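Local structure of histone-lysine N-methyltransferase, H3 lysine-9 specific SUVH4 (Arabidopsis thaliana, 4QEO) at residues Ile88-Met93 against Thr129-His134; Leu357-Ser362 against Trp367-Trp372; Pro380-Ile385 against Arg457-Ser462. The protein catalyses lysine methylation of histone H3, a mark of transcriptional repression, and binds methylated DNA, so that the two silencing marks are coupled. All blocks are in the same frame, centred on the assembly; numbering follows the deposited sequence.

Interaction 1 (Ile88-Met93 against Thr129-His134); sequences IDYMSM and TGQGGH. With nucleotides of chain B; nucleotides of chain C.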
loop_
_atom_site.group_PDB
_atom_site.type_symbol
_atom_site.label_atom_id
_atom_site.label_comp_id
_atom_site.label_asym_id
_atom_site.label_seq_id
_atom_site.Cartn_x
_atom_site.Cartn_y
_atom_site.Cartn_z
ATOM N N ILE A 88 -11.455 -21.053 -8.144
ATOM C CA ILE A 88 -12.184 -20.702 -9.352
ATOM C C ILE A 88 -13.424 -19.871 -9.044
ATOM O O ILE A 88 -14.331 -20.323 -8.337
ATOM C CB ILE A 88 -12.640 -21.961 -10.129
ATOM C CG1 ILE A 88 -11.434 -22.867 -10.443
ATOM C CG2 ILE A 88 -13.360 -21.535 -11.415
ATOM C CD1 ILE A 88 -11.814 -24.268 -10.996
ATOM N N ASP A 89 -13.460 -18.667 -9.603
ATOM C CA ASP A 89 -14.616 -17.791 -9.498
ATOM C C ASP A 89 -15.374 -17.791 -10.829
ATOM O O ASP A 89 -14.775 -17.625 -11.900
ATOM C CB ASP A 89 -14.147 -16.369 -9.149
ATOM C CG ASP A 89 -15.206 -15.596 -8.397
ATOM O OD1 ASP A 89 -16.036 -16.252 -7.724
ATOM O OD2 ASP A 89 -15.204 -14.351 -8.470
ATOM N N TYR A 90 -16.684 -18.008 -10.770
ATOM C CA TYR A 90 -17.469 -18.114 -12.002
ATOM C C TYR A 90 -18.864 -17.521 -11.912
ATOM O O TYR A 90 -19.416 -17.353 -10.827
ATOM C CB TYR A 90 -17.557 -19.568 -12.457
ATOM C CG TYR A 90 -18.266 -20.525 -11.507
ATOM C CD1 TYR A 90 -19.624 -20.759 -11.629
ATOM C CD2 TYR A 90 -17.568 -21.207 -10.508
ATOM C CE1 TYR A 90 -20.280 -21.641 -10.802
ATOM C CE2 TYR A 90 -18.221 -22.102 -9.657
ATOM C CZ TYR A 90 -19.580 -22.310 -9.821
ATOM O OH TYR A 90 -20.261 -23.182 -9.020
ATOM N N MET A 91 -19.409 -17.165 -13.066
ATOM C CA MET A 91 -20.791 -16.731 -13.177
ATOM C C MET A 91 -21.643 -17.964 -13.079
ATOM O O MET A 91 -21.482 -18.893 -13.881
ATOM C CB MET A 91 -21.046 -16.062 -14.534
ATOM C CG MET A 91 -20.360 -14.715 -14.717
ATOM S SD MET A 91 -20.621 -14.165 -16.419
ATOM C CE MET A 91 -20.063 -12.483 -16.240
ATOM N N SER A 92 -22.541 -17.967 -12.098
ATOM C CA SER A 92 -23.493 -19.057 -11.903
ATOM C C SER A 92 -24.658 -18.903 -12.870
ATOM O O SER A 92 -24.692 -17.959 -13.664
ATOM C CB SER A 92 -24.035 -19.006 -10.477
ATOM O OG SER A 92 -24.877 -17.868 -10.320
ATOM N N MET A 93 -25.635 -19.807 -12.777
ATOM C CA MET A 93 -26.816 -19.760 -13.651
ATOM C C MET A 93 -27.636 -18.475 -13.489
ATOM O O MET A 93 -28.483 -18.181 -14.322
ATOM C CB MET A 93 -27.736 -20.974 -13.427
ATOM C CG MET A 93 -27.059 -22.323 -13.542
ATOM S SD MET A 93 -26.194 -22.548 -15.109
ATOM C CE MET A 93 -27.542 -22.468 -16.296
ATOM N N THR A 129 -5.309 -27.510 -12.412
ATOM C CA THR A 129 -6.204 -28.565 -11.995
ATOM C C THR A 129 -7.571 -27.992 -11.665
ATOM O O THR A 129 -7.668 -26.915 -11.078
ATOM C CB THR A 129 -5.660 -29.300 -10.776
ATOM O OG1 THR A 129 -4.266 -29.544 -10.966
ATOM C CG2 THR A 129 -6.396 -30.647 -10.563
ATOM N N GLY A 130 -8.629 -28.725 -12.016
ATOM C CA GLY A 130 -9.958 -28.349 -11.571
ATOM C C GLY A 130 -10.089 -28.384 -10.050
ATOM O O GLY A 130 -9.193 -28.846 -9.343
ATOM N N GLN A 131 -11.211 -27.893 -9.543
ATOM C CA GLN A 131 -11.493 -27.940 -8.107
ATOM C C GLN A 131 -12.085 -29.310 -7.734
ATOM O O GLN A 131 -12.646 -30.034 -8.583
ATOM C CB GLN A 131 -12.488 -26.829 -7.729
ATOM C CG GLN A 131 -13.874 -27.003 -8.377
ATOM C CD GLN A 131 -14.908 -25.968 -7.919
ATOM O OE1 GLN A 131 -15.101 -24.948 -8.574
ATOM N NE2 GLN A 131 -15.591 -26.242 -6.799
ATOM N N GLY A 132 -11.925 -29.692 -6.476
ATOM C CA GLY A 132 -12.665 -30.822 -5.948
ATOM C C GLY A 132 -11.761 -31.934 -5.488
ATOM O O GLY A 132 -10.648 -32.085 -5.996
ATOM N N GLY A 133 -12.233 -32.678 -4.490
ATOM C CA GLY A 133 -11.581 -33.894 -4.043
ATOM C C GLY A 133 -10.202 -33.635 -3.495
ATOM O O GLY A 133 -9.322 -34.503 -3.506
ATOM N N HIS A 134 -10.018 -32.411 -3.033
ATOM C CA HIS A 134 -8.725 -31.910 -2.587
ATOM C C HIS A 134 -8.728 -31.708 -1.072
ATOM O O HIS A 134 -9.638 -31.107 -0.520
ATOM C CB HIS A 134 -8.448 -30.565 -3.262
ATOM C CG HIS A 134 -7.210 -29.875 -2.777
ATOM N ND1 HIS A 134 -7.241 -28.830 -1.873
ATOM C CD2 HIS A 134 -5.905 -30.069 -3.080
ATOM C CE1 HIS A 134 -6.009 -28.404 -1.650
ATOM N NE2 HIS A 134 -5.178 -29.146 -2.367
ATOM P P DT B 6 -14.966 -28.491 -3.709
ATOM O OP1 DT B 6 -14.977 -28.436 -5.129
ATOM O OP2 DT B 6 -14.454 -29.643 -3.074
ATOM O "O5'" DT B 6 -14.203 -27.262 -3.085
ATOM C "C5'" DT B 6 -14.339 -25.972 -3.650
ATOM C "C4'" DT B 6 -13.758 -24.949 -2.710
ATOM O "O4'" DT B 6 -14.572 -24.884 -1.528
ATOM C "C3'" DT B 6 -12.339 -25.263 -2.235
ATOM O "O3'" DT B 6 -11.393 -24.335 -2.754
ATOM C "C2'" DT B 6 -12.438 -25.210 -0.724
ATOM C "C1'" DT B 6 -13.735 -24.474 -0.488
ATOM N N1 DT B 6 -14.384 -24.787 0.795
ATOM C C2 DT B 6 -15.056 -23.786 1.447
ATOM O O2 DT B 6 -15.194 -22.674 0.988
ATOM N N3 DT B 6 -15.594 -24.149 2.654
ATOM C C4 DT B 6 -15.505 -25.381 3.267
ATOM O O4 DT B 6 -16.025 -25.554 4.354
ATOM C C5 DT B 6 -14.773 -26.381 2.534
ATOM C C7 DT B 6 -14.625 -27.749 3.119
ATOM C C6 DT B 6 -14.258 -26.039 1.347
ATOM N N1 5CM B 7 -5.876 -23.725 -5.779
ATOM C C2 5CM B 7 -4.707 -24.022 -6.489
ATOM N N3 5CM B 7 -4.725 -24.688 -7.645
ATOM C C4 5CM B 7 -5.850 -25.097 -8.166
ATOM C C5 5CM B 7 -7.082 -24.803 -7.442
ATOM C C5A 5CM B 7 -8.371 -25.267 -8.004
ATOM C C6 5CM B 7 -7.028 -24.133 -6.248
ATOM O O2 5CM B 7 -3.639 -23.660 -6.091
ATOM N N4 5CM B 7 -5.901 -25.752 -9.292
ATOM C "C1'" 5CM B 7 -5.781 -23.074 -4.493
ATOM C "C2'" 5CM B 7 -6.686 -21.912 -4.123
ATOM C "C3'" 5CM B 7 -6.724 -22.052 -2.620
ATOM C "C4'" 5CM B 7 -6.824 -23.555 -2.452
ATOM O "O4'" 5CM B 7 -6.106 -24.071 -3.546
ATOM O "O3'" 5CM B 7 -5.504 -21.647 -2.024
ATOM C "C5'" 5CM B 7 -8.241 -24.127 -2.343
ATOM O "O5'" 5CM B 7 -9.131 -23.804 -3.379
ATOM P P 5CM B 7 -10.319 -24.721 -3.804
ATOM O OP1 5CM B 7 -10.794 -24.246 -5.059
ATOM O OP2 5CM B 7 -9.963 -26.083 -3.630
ATOM P P DA C 11 -21.888 -17.964 -6.387
ATOM O OP1 DA C 11 -20.801 -18.194 -5.477
ATOM O OP2 DA C 11 -21.796 -16.960 -7.413
ATOM O "O5'" DA C 11 -22.346 -19.380 -6.925
ATOM C "C5'" DA C 11 -21.654 -20.560 -6.558
ATOM C "C4'" DA C 11 -22.571 -21.758 -6.623
ATOM O "O4'" DA C 11 -23.213 -21.930 -5.351
ATOM C "C3'" DA C 11 -23.691 -21.664 -7.653
ATOM O "O3'" DA C 11 -23.822 -22.927 -8.291
ATOM C "C2'" DA C 11 -24.915 -21.350 -6.820
ATOM C "C1'" DA C 11 -24.604 -22.058 -5.522
ATOM N N9 DA C 11 -25.244 -21.506 -4.336
ATOM C C8 DA C 11 -25.882 -20.302 -4.199
ATOM N N7 DA C 11 -26.347 -20.085 -2.996
ATOM C C5 DA C 11 -25.996 -21.227 -2.293
ATOM C C6 DA C 11 -26.205 -21.618 -0.963
ATOM N N6 DA C 11 -26.843 -20.872 -0.066
ATOM N N1 DA C 11 -25.742 -22.823 -0.584
ATOM C C2 DA C 11 -25.105 -23.574 -1.484
ATOM N N3 DA C 11 -24.848 -23.319 -2.762
ATOM C C4 DA C 11 -25.321 -22.111 -3.106
HETATM O O HOH W 1 -15.395 -22.633 -7.407
#
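Ile88 and Gln131 cross obliquely, the branched apolar chain passing beside the backbone and amide end of the glutamine. The CD1 tip of Ile88 does the touching, 4.0 Å from Gln131 N and 4.1 Å from Gln131 OE1. CG of Gln131 lies between its backbone N and carbonyl carbon (chi1 64°), and from there the chain runs out extended, which sets the amide between strand 88-91 and the DNA. Gln131 NE2 donates a nearly straight bond of 2.8 Å (170°) to OP1 of DT6 of chain B, while a water bridges the other end, giving one proton to Gln131 OE1 at 2.6 Å and one to Ile88 O at 2.7 Å. The same water lies in the plane of the Tyr90 ring at its edge, and Tyr90 OH packs 3.6 Å from C4' of DA11 of chain C. In this SRA domain, Thr129 O accepts from N4 of the methylated cytosine 5CM7 of chain B at 2.8 Å, and its 5-methyl carbon C5A packs 3.9 Å from Gly130 O. Strand 88-91 pairs antiparallel with strand 106-112, the loop carrying Gln131 follows strand 125-129, and helix 151-161 packs against Ile88 and Tyr90.

Interaction 2 (Leu357-Ser362 against Trp367-Trp372); sequences LEVFRS and WAVRSW. With SAH (S-adenosyl-L-homocysteine), chain E.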
loop_
_atom_site.group_PDB
_atom_site.type_symbol
_atom_site.label_atom_id
_atom_site.label_comp_id
_atom_site.label_asym_id
_atom_site.label_seq_id
_atom_site.Cartn_x
_atom_site.Cartn_y
_atom_site.Cartn_z
ATOM N N LEU A 357 15.290 1.574 2.318
ATOM C CA LEU A 357 14.910 2.558 1.321
ATOM C C LEU A 357 16.101 2.956 0.480
ATOM O O LEU A 357 17.249 2.666 0.815
ATOM C CB LEU A 357 14.355 3.810 1.998
ATOM C CG LEU A 357 13.202 3.599 2.979
ATOM C CD1 LEU A 357 12.724 4.932 3.509
ATOM C CD2 LEU A 357 12.059 2.833 2.321
ATOM N N GLU A 358 15.818 3.654 -0.608
ATOM C CA GLU A 358 16.863 4.104 -1.501
ATOM C C GLU A 358 16.504 5.479 -2.040
ATOM O O GLU A 358 15.349 5.737 -2.382
ATOM C CB GLU A 358 17.032 3.102 -2.647
ATOM C CG GLU A 358 17.998 3.538 -3.734
ATOM C CD GLU A 358 17.926 2.656 -4.982
ATOM O OE1 GLU A 358 17.146 1.679 -4.990
ATOM O OE2 GLU A 358 18.646 2.948 -5.963
ATOM N N VAL A 359 17.484 6.374 -2.078
ATOM C CA VAL A 359 17.311 7.629 -2.792
ATOM C C VAL A 359 17.896 7.429 -4.177
ATOM O O VAL A 359 18.971 6.854 -4.318
ATOM C CB VAL A 359 18.011 8.798 -2.069
ATOM C CG1 VAL A 359 18.028 10.043 -2.946
ATOM C CG2 VAL A 359 17.312 9.083 -0.751
ATOM N N PHE A 360 17.178 7.862 -5.205
ATOM C CA PHE A 360 17.664 7.718 -6.571
ATOM C C PHE A 360 17.398 8.956 -7.414
ATOM O O PHE A 360 16.430 9.675 -7.184
ATOM C CB PHE A 360 17.059 6.481 -7.238
ATOM C CG PHE A 360 15.574 6.570 -7.466
ATOM C CD1 PHE A 360 14.682 6.335 -6.429
ATOM C CD2 PHE A 360 15.067 6.852 -8.727
ATOM C CE1 PHE A 360 13.311 6.398 -6.645
ATOM C CE2 PHE A 360 13.700 6.918 -8.947
ATOM C CZ PHE A 360 12.823 6.688 -7.904
ATOM N N ARG A 361 18.271 9.200 -8.387
ATOM C CA ARG A 361 18.084 10.297 -9.320
ATOM C C ARG A 361 16.986 9.927 -10.298
ATOM O O ARG A 361 17.052 8.892 -10.967
ATOM C CB ARG A 361 19.384 10.608 -10.069
ATOM C CG ARG A 361 19.372 11.923 -10.850
ATOM C CD ARG A 361 19.574 13.136 -9.933
ATOM N NE ARG A 361 19.225 14.392 -10.600
ATOM C CZ ARG A 361 19.155 15.575 -9.994
ATOM N NH1 ARG A 361 19.410 15.682 -8.697
ATOM N NH2 ARG A 361 18.824 16.659 -10.686
ATOM N N SER A 362 15.958 10.767 -10.354
ATOM C CA SER A 362 14.880 10.616 -11.315
ATOM C C SER A 362 15.240 11.330 -12.606
ATOM O O SER A 362 16.214 12.087 -12.659
ATOM C CB SER A 362 13.590 11.222 -10.771
ATOM O OG SER A 362 13.638 12.637 -10.841
ATOM N N TRP A 367 16.023 14.309 -7.125
ATOM C CA TRP A 367 16.073 13.181 -6.203
ATOM C C TRP A 367 14.684 12.616 -5.883
ATOM O O TRP A 367 13.694 13.350 -5.830
ATOM C CB TRP A 367 16.852 13.553 -4.936
ATOM C CG TRP A 367 18.271 13.908 -5.233
ATOM C CD1 TRP A 367 18.845 15.145 -5.158
ATOM C CD2 TRP A 367 19.299 13.017 -5.688
ATOM N NE1 TRP A 367 20.170 15.077 -5.522
ATOM C CE2 TRP A 367 20.474 13.781 -5.851
ATOM C CE3 TRP A 367 19.342 11.645 -5.962
ATOM C CZ2 TRP A 367 21.677 13.220 -6.283
ATOM C CZ3 TRP A 367 20.538 11.088 -6.388
ATOM C CH2 TRP A 367 21.687 11.876 -6.548
ATOM N N ALA A 368 14.631 11.299 -5.700
ATOM C CA ALA A 368 13.403 10.578 -5.375
ATOM C C ALA A 368 13.713 9.499 -4.342
ATOM O O ALA A 368 14.870 9.160 -4.138
ATOM C CB ALA A 368 12.814 9.941 -6.635
ATOM N N VAL A 369 12.688 8.948 -3.697
ATOM C CA VAL A 369 12.898 7.853 -2.745
ATOM C C VAL A 369 12.008 6.668 -3.102
ATOM O O VAL A 369 10.851 6.850 -3.488
ATOM C CB VAL A 369 12.611 8.293 -1.287
ATOM C CG1 VAL A 369 12.689 7.103 -0.324
ATOM C CG2 VAL A 369 13.578 9.396 -0.855
ATOM N N ARG A 370 12.552 5.455 -3.007
ATOM C CA ARG A 370 11.735 4.255 -3.166
ATOM C C ARG A 370 12.051 3.228 -2.093
ATOM O O ARG A 370 13.016 3.373 -1.349
ATOM C CB ARG A 370 11.883 3.647 -4.570
ATOM C CG ARG A 370 13.297 3.199 -4.926
ATOM C CD ARG A 370 13.442 2.973 -6.442
ATOM N NE ARG A 370 14.796 2.564 -6.798
ATOM C CZ ARG A 370 15.365 2.789 -7.982
ATOM N NH1 ARG A 370 14.701 3.438 -8.928
ATOM N NH2 ARG A 370 16.603 2.377 -8.217
ATOM N N SER A 371 11.219 2.197 -2.001
ATOM C CA SER A 371 11.427 1.159 -1.005
ATOM C C SER A 371 11.855 -0.160 -1.633
ATOM O O SER A 371 11.431 -0.503 -2.736
ATOM C CB SER A 371 10.165 0.946 -0.167
ATOM O OG SER A 371 10.354 -0.126 0.739
ATOM N N TRP A 372 12.698 -0.899 -0.919
ATOM C CA TRP A 372 13.167 -2.194 -1.397
ATOM C C TRP A 372 12.308 -3.318 -0.864
ATOM O O TRP A 372 12.448 -4.458 -1.274
ATOM C CB TRP A 372 14.615 -2.432 -0.986
ATOM C CG TRP A 372 15.607 -1.649 -1.782
ATOM C CD1 TRP A 372 15.343 -0.716 -2.741
ATOM C CD2 TRP A 372 17.027 -1.738 -1.688
ATOM N NE1 TRP A 372 16.517 -0.215 -3.249
ATOM C CE2 TRP A 372 17.568 -0.828 -2.616
ATOM C CE3 TRP A 372 17.898 -2.496 -0.899
ATOM C CZ2 TRP A 372 18.938 -0.655 -2.779
ATOM C CZ3 TRP A 372 19.261 -2.322 -1.059
ATOM C CH2 TRP A 372 19.767 -1.410 -1.993
HETATM N N SAH E . 13.462 15.872 -6.161
HETATM C CA SAH E . 13.818 16.798 -5.092
HETATM C CB SAH E . 13.201 16.358 -3.763
HETATM C CG SAH E . 11.816 16.947 -3.498
HETATM S SD SAH E . 11.900 18.678 -2.963
HETATM C C SAH E . 15.331 16.975 -4.991
HETATM O O SAH E . 15.853 17.351 -3.942
HETATM O OXT SAH E . 16.067 16.750 -5.958
HETATM C "C5'" SAH E . 10.656 19.230 -4.155
HETATM C "C4'" SAH E . 11.308 19.718 -5.439
HETATM O "O4'" SAH E . 11.515 18.612 -6.300
HETATM C "C3'" SAH E . 10.441 20.724 -6.179
HETATM O "O3'" SAH E . 10.931 22.032 -6.013
HETATM C "C2'" SAH E . 10.524 20.311 -7.632
HETATM O "O2'" SAH E . 11.496 21.074 -8.309
HETATM C "C1'" SAH E . 10.970 18.864 -7.579
HETATM N N9 SAH E . 9.773 18.028 -7.762
HETATM C C8 SAH E . 9.074 17.370 -6.780
HETATM N N7 SAH E . 8.029 16.730 -7.350
HETATM C C5 SAH E . 8.045 16.985 -8.677
HETATM C C6 SAH E . 7.212 16.588 -9.714
HETATM N N6 SAH E . 6.171 15.800 -9.461
HETATM N N1 SAH E . 7.479 17.017 -10.999
HETATM C C2 SAH E . 8.566 17.833 -11.253
HETATM N N3 SAH E . 9.390 18.223 -10.216
HETATM C C4 SAH E . 9.136 17.803 -8.952
#
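Trp367, Arg370 and Phe360 carry the largest buried areas of this strand pair. The guanidinium of Arg370 lies flat over one face of the Phe360 ring, planes 22° apart and CZ 4.0 Å from the ring centroid, a cation-pi stack; Ala368 CB presses on the opposite face, 3.7 Å from the centroid. Phe360 CG sits between its backbone N and carbonyl carbon (chi1 67°), which brings the ring back over strand 367-371 and into this sandwich. Arg370 also lies side by side with Glu358, pointing the same way, and its NE donates to Glu358 OE1 at 3.1 Å in a salt bridge, from above the carboxylate plane. Trp372 NE1 reaches that same oxygen from the other face of the carboxylate, at 2.6 Å, while Glu358 OE2 bonds to Thr257. The segments form an antiparallel beta hairpin within the SET domain, with Glu358-Arg370 and Phe360-Ala368 as its hydrogen-bonded pairs. With an alanine in place of Arg370, one face of Phe360 would probably lose its stacking partner and the Glu358 carboxylate its countercharge. On the other face of the hairpin, Arg361 lies across Trp367: its CD stands 4.0 Å from the centroid of the six-membered ring as a CH-pi contact, and its CZ 4.7 Å from the centroid of the five-membered ring as a cation-pi one, the guanidinium standing upright on the indole. The backbone of Trp367 grips the amino-acid end of S-adenosyl-L-homocysteine, N donating to OXT and O accepting from the ligand N at 2.6 Å.

Interaction 3 (Pro380-Ile385 against Arg457-Ser462); sequences PVCEYI and RFINHS. With SAH (S-adenosyl-L-homocysteine), chain E.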
loop_
_atom_site.group_PDB
_atom_site.type_symbol
_atom_site.label_atom_id
_atom_site.label_comp_id
_atom_site.label_asym_id
_atom_site.label_seq_id
_atom_site.Cartn_x
_atom_site.Cartn_y
_atom_site.Cartn_z
ATOM N N PRO A 380 4.197 3.882 9.456
ATOM C CA PRO A 380 4.914 5.157 9.369
ATOM C C PRO A 380 6.115 5.013 8.452
ATOM O O PRO A 380 6.806 3.991 8.483
ATOM C CB PRO A 380 5.370 5.397 10.810
ATOM C CG PRO A 380 5.466 4.024 11.405
ATOM C CD PRO A 380 4.369 3.227 10.771
ATOM N N VAL A 381 6.344 6.023 7.626
ATOM C CA VAL A 381 7.551 6.085 6.819
ATOM C C VAL A 381 8.585 7.005 7.478
ATOM O O VAL A 381 9.727 6.587 7.707
ATOM C CB VAL A 381 7.259 6.533 5.372
ATOM C CG1 VAL A 381 8.557 6.674 4.576
ATOM C CG2 VAL A 381 6.340 5.528 4.697
ATOM N N CYS A 382 8.207 8.242 7.797
ATOM C CA CYS A 382 9.190 9.101 8.495
ATOM C C CYS A 382 8.582 10.384 8.950
ATOM O O CYS A 382 7.604 10.820 8.377
ATOM C CB CYS A 382 10.372 9.459 7.584
ATOM S SG CYS A 382 9.869 10.288 6.062
ATOM N N GLU A 383 9.186 11.009 9.955
ATOM C CA GLU A 383 8.833 12.365 10.309
ATOM C C GLU A 383 9.547 13.271 9.321
ATOM O O GLU A 383 10.655 12.974 8.883
ATOM C CB GLU A 383 9.287 12.696 11.745
ATOM C CG GLU A 383 8.800 14.062 12.226
ATOM C CD GLU A 383 9.106 14.347 13.699
ATOM O OE1 GLU A 383 9.206 13.396 14.499
ATOM O OE2 GLU A 383 9.249 15.539 14.053
ATOM N N TYR A 384 8.919 14.374 8.953
ATOM C CA TYR A 384 9.639 15.390 8.207
ATOM C C TYR A 384 10.526 16.176 9.183
ATOM O O TYR A 384 10.033 16.993 9.956
ATOM C CB TYR A 384 8.662 16.312 7.483
ATOM C CG TYR A 384 9.296 17.121 6.374
ATOM C CD1 TYR A 384 9.903 18.340 6.645
ATOM C CD2 TYR A 384 9.289 16.669 5.062
ATOM C CE1 TYR A 384 10.489 19.089 5.644
ATOM C CE2 TYR A 384 9.875 17.414 4.049
ATOM C CZ TYR A 384 10.471 18.629 4.351
ATOM O OH TYR A 384 11.057 19.390 3.361
ATOM N N ILE A 385 11.830 15.898 9.147
ATOM C CA ILE A 385 12.815 16.548 10.020
ATOM C C ILE A 385 13.635 17.626 9.291
ATOM O O ILE A 385 14.044 17.450 8.140
ATOM C CB ILE A 385 13.777 15.495 10.630
ATOM C CG1 ILE A 385 12.996 14.450 11.441
ATOM C CG2 ILE A 385 14.848 16.159 11.506
ATOM C CD1 ILE A 385 12.344 14.997 12.694
ATOM N N ARG A 457 12.924 14.944 3.101
ATOM C CA ARG A 457 13.004 16.027 2.118
ATOM C C ARG A 457 13.241 15.555 0.674
ATOM O O ARG A 457 13.044 16.322 -0.273
ATOM C CB ARG A 457 14.081 17.045 2.531
ATOM C CG ARG A 457 15.458 16.434 2.741
ATOM C CD ARG A 457 16.383 16.715 1.572
ATOM N NE ARG A 457 16.882 18.085 1.609
ATOM C CZ ARG A 457 17.611 18.648 0.649
ATOM N NH1 ARG A 457 18.015 19.901 0.781
ATOM N NH2 ARG A 457 17.929 17.963 -0.441
ATOM N N PHE A 458 13.670 14.306 0.507
ATOM C CA PHE A 458 13.955 13.771 -0.822
ATOM C C PHE A 458 12.720 13.165 -1.486
ATOM O O PHE A 458 12.769 12.738 -2.646
ATOM C CB PHE A 458 15.067 12.717 -0.753
ATOM C CG PHE A 458 16.415 13.285 -0.423
ATOM C CD1 PHE A 458 17.108 14.034 -1.358
ATOM C CD2 PHE A 458 16.988 13.079 0.824
ATOM C CE1 PHE A 458 18.348 14.572 -1.060
ATOM C CE2 PHE A 458 18.231 13.608 1.129
ATOM C CZ PHE A 458 18.911 14.355 0.181
ATOM N N ILE A 459 11.615 13.129 -0.750
ATOM C CA ILE A 459 10.393 12.517 -1.264
ATOM C C ILE A 459 9.596 13.465 -2.155
ATOM O O ILE A 459 9.241 14.564 -1.742
ATOM C CB ILE A 459 9.513 11.980 -0.123
ATOM C CG1 ILE A 459 10.280 10.899 0.654
ATOM C CG2 ILE A 459 8.193 11.457 -0.680
ATOM C CD1 ILE A 459 9.649 10.486 2.016
ATOM N N ASN A 460 9.312 13.032 -3.381
ATOM C CA ASN A 460 8.656 13.891 -4.357
ATOM C C ASN A 460 7.151 13.994 -4.204
ATOM O O ASN A 460 6.533 13.202 -3.494
ATOM C CB ASN A 460 8.994 13.438 -5.782
ATOM C CG ASN A 460 10.444 13.670 -6.120
ATOM O OD1 ASN A 460 11.010 14.719 -5.784
ATOM N ND2 ASN A 460 11.069 12.688 -6.759
ATOM N N HIS A 461 6.583 14.984 -4.889
ATOM C CA HIS A 461 5.141 15.169 -4.991
ATOM C C HIS A 461 4.554 14.254 -6.062
ATOM O O HIS A 461 5.200 13.964 -7.070
ATOM C CB HIS A 461 4.824 16.628 -5.351
ATOM C CG HIS A 461 3.450 16.838 -5.923
ATOM N ND1 HIS A 461 2.380 17.251 -5.159
ATOM C CD2 HIS A 461 2.976 16.695 -7.186
ATOM C CE1 HIS A 461 1.303 17.345 -5.923
ATOM N NE2 HIS A 461 1.639 17.016 -7.159
ATOM N N SER A 462 3.319 13.820 -5.843
ATOM C CA SER A 462 2.533 13.176 -6.890
ATOM C C SER A 462 1.071 13.537 -6.745
ATOM O O SER A 462 0.582 13.754 -5.633
ATOM C CB SER A 462 2.678 11.658 -6.874
ATOM O OG SER A 462 1.802 11.068 -7.816
HETATM N N SAH E . 13.462 15.872 -6.161
HETATM C CA SAH E . 13.818 16.798 -5.092
HETATM C CB SAH E . 13.201 16.358 -3.763
HETATM C CG SAH E . 11.816 16.947 -3.498
HETATM S SD SAH E . 11.900 18.678 -2.963
HETATM C C SAH E . 15.331 16.975 -4.991
HETATM O O SAH E . 15.853 17.351 -3.942
HETATM O OXT SAH E . 16.067 16.750 -5.958
HETATM C "C5'" SAH E . 10.656 19.230 -4.155
HETATM C "C4'" SAH E . 11.308 19.718 -5.439
HETATM O "O4'" SAH E . 11.515 18.612 -6.300
HETATM C "C3'" SAH E . 10.441 20.724 -6.179
HETATM O "O3'" SAH E . 10.931 22.032 -6.013
HETATM C "C2'" SAH E . 10.524 20.311 -7.632
HETATM O "O2'" SAH E . 11.496 21.074 -8.309
HETATM C "C1'" SAH E . 10.970 18.864 -7.579
HETATM N N9 SAH E . 9.773 18.028 -7.762
HETATM C C8 SAH E . 9.074 17.370 -6.780
HETATM N N7 SAH E . 8.029 16.730 -7.350
HETATM C C5 SAH E . 8.045 16.985 -8.677
HETATM C C6 SAH E . 7.212 16.588 -9.714
HETATM N N6 SAH E . 6.171 15.800 -9.461
HETATM N N1 SAH E . 7.479 17.017 -10.999
HETATM C C2 SAH E . 8.566 17.833 -11.253
HETATM N N3 SAH E . 9.390 18.223 -10.216
HETATM C C4 SAH E . 9.136 17.803 -8.952
HETATM O O HOH W 2 14.050 16.126 5.781
#
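The cofactor-binding segment Arg457-Ser462 of the SET domain, which carries the Asn-His pair at S-adenosyl-L-homocysteine, here backs onto segment Pro380-Ile385. Two small van der Waals contacts join them. Cys382 SG meets the CD1 tip of Ile459 at 4.1 Å, next to a classic beta bulge in which Val381 and Cys382 both face Leu486. Tyr384 extends with CG anti to its backbone N (chi1 -163°), and this carries the phenol across to Arg457, where OH lies 3.9 Å from CB and ring atom CE2 lies 3.9 Å from CA. Only the base of Arg457 is met in this way; its chain bends away to place NE on Ala449 O and the guanidinium in cation-pi contact with Tyr402 and Phe271. A water lies 2.7 Å from Ile385 O and weakly accepts from Arg457 N. Further along, Asn460 OD1 accepts from the ligand N at 2.7 Å, and Asn460 ND2 is held by Glu497. His461 O takes the adenine N6 at 3.2 Å, while His461 N gives a weak bond to N7, so the backbone of His461 meets the N6-N7 edge of the adenine. Tyr384 also packs against a basic side chain of the bound peptide. The direct contacts being van der Waals only, packing and a water join the two segments, while the hydrogen bonds of Arg457-Ser462 go to the cofactor and to other parts of the SET domain.

Interactions 2 and 3 belong to one SET domain and touch: Trp367 O accepts from Asn460 ND2 in a probable hydrogen bond of 2.9 Å, Phe458 packs on Trp367 and Val369, and both interactions touch the same bound S-adenosyl-L-homocysteine. Interaction 1 lies in the SRA domain on the other side of the chain's centre, about 43 and 46 Å away between centres. All three are largely buried, though interaction 2 reaches the surface at exposed Trp372. Their chemistry differs accordingly: paired backbones, a salt bridge and cation-pi stacks in the hairpin; sparse van der Waals packing and a water behind the cofactor in interaction 3; a water-bridged amide facing DNA phosphate in interaction 1.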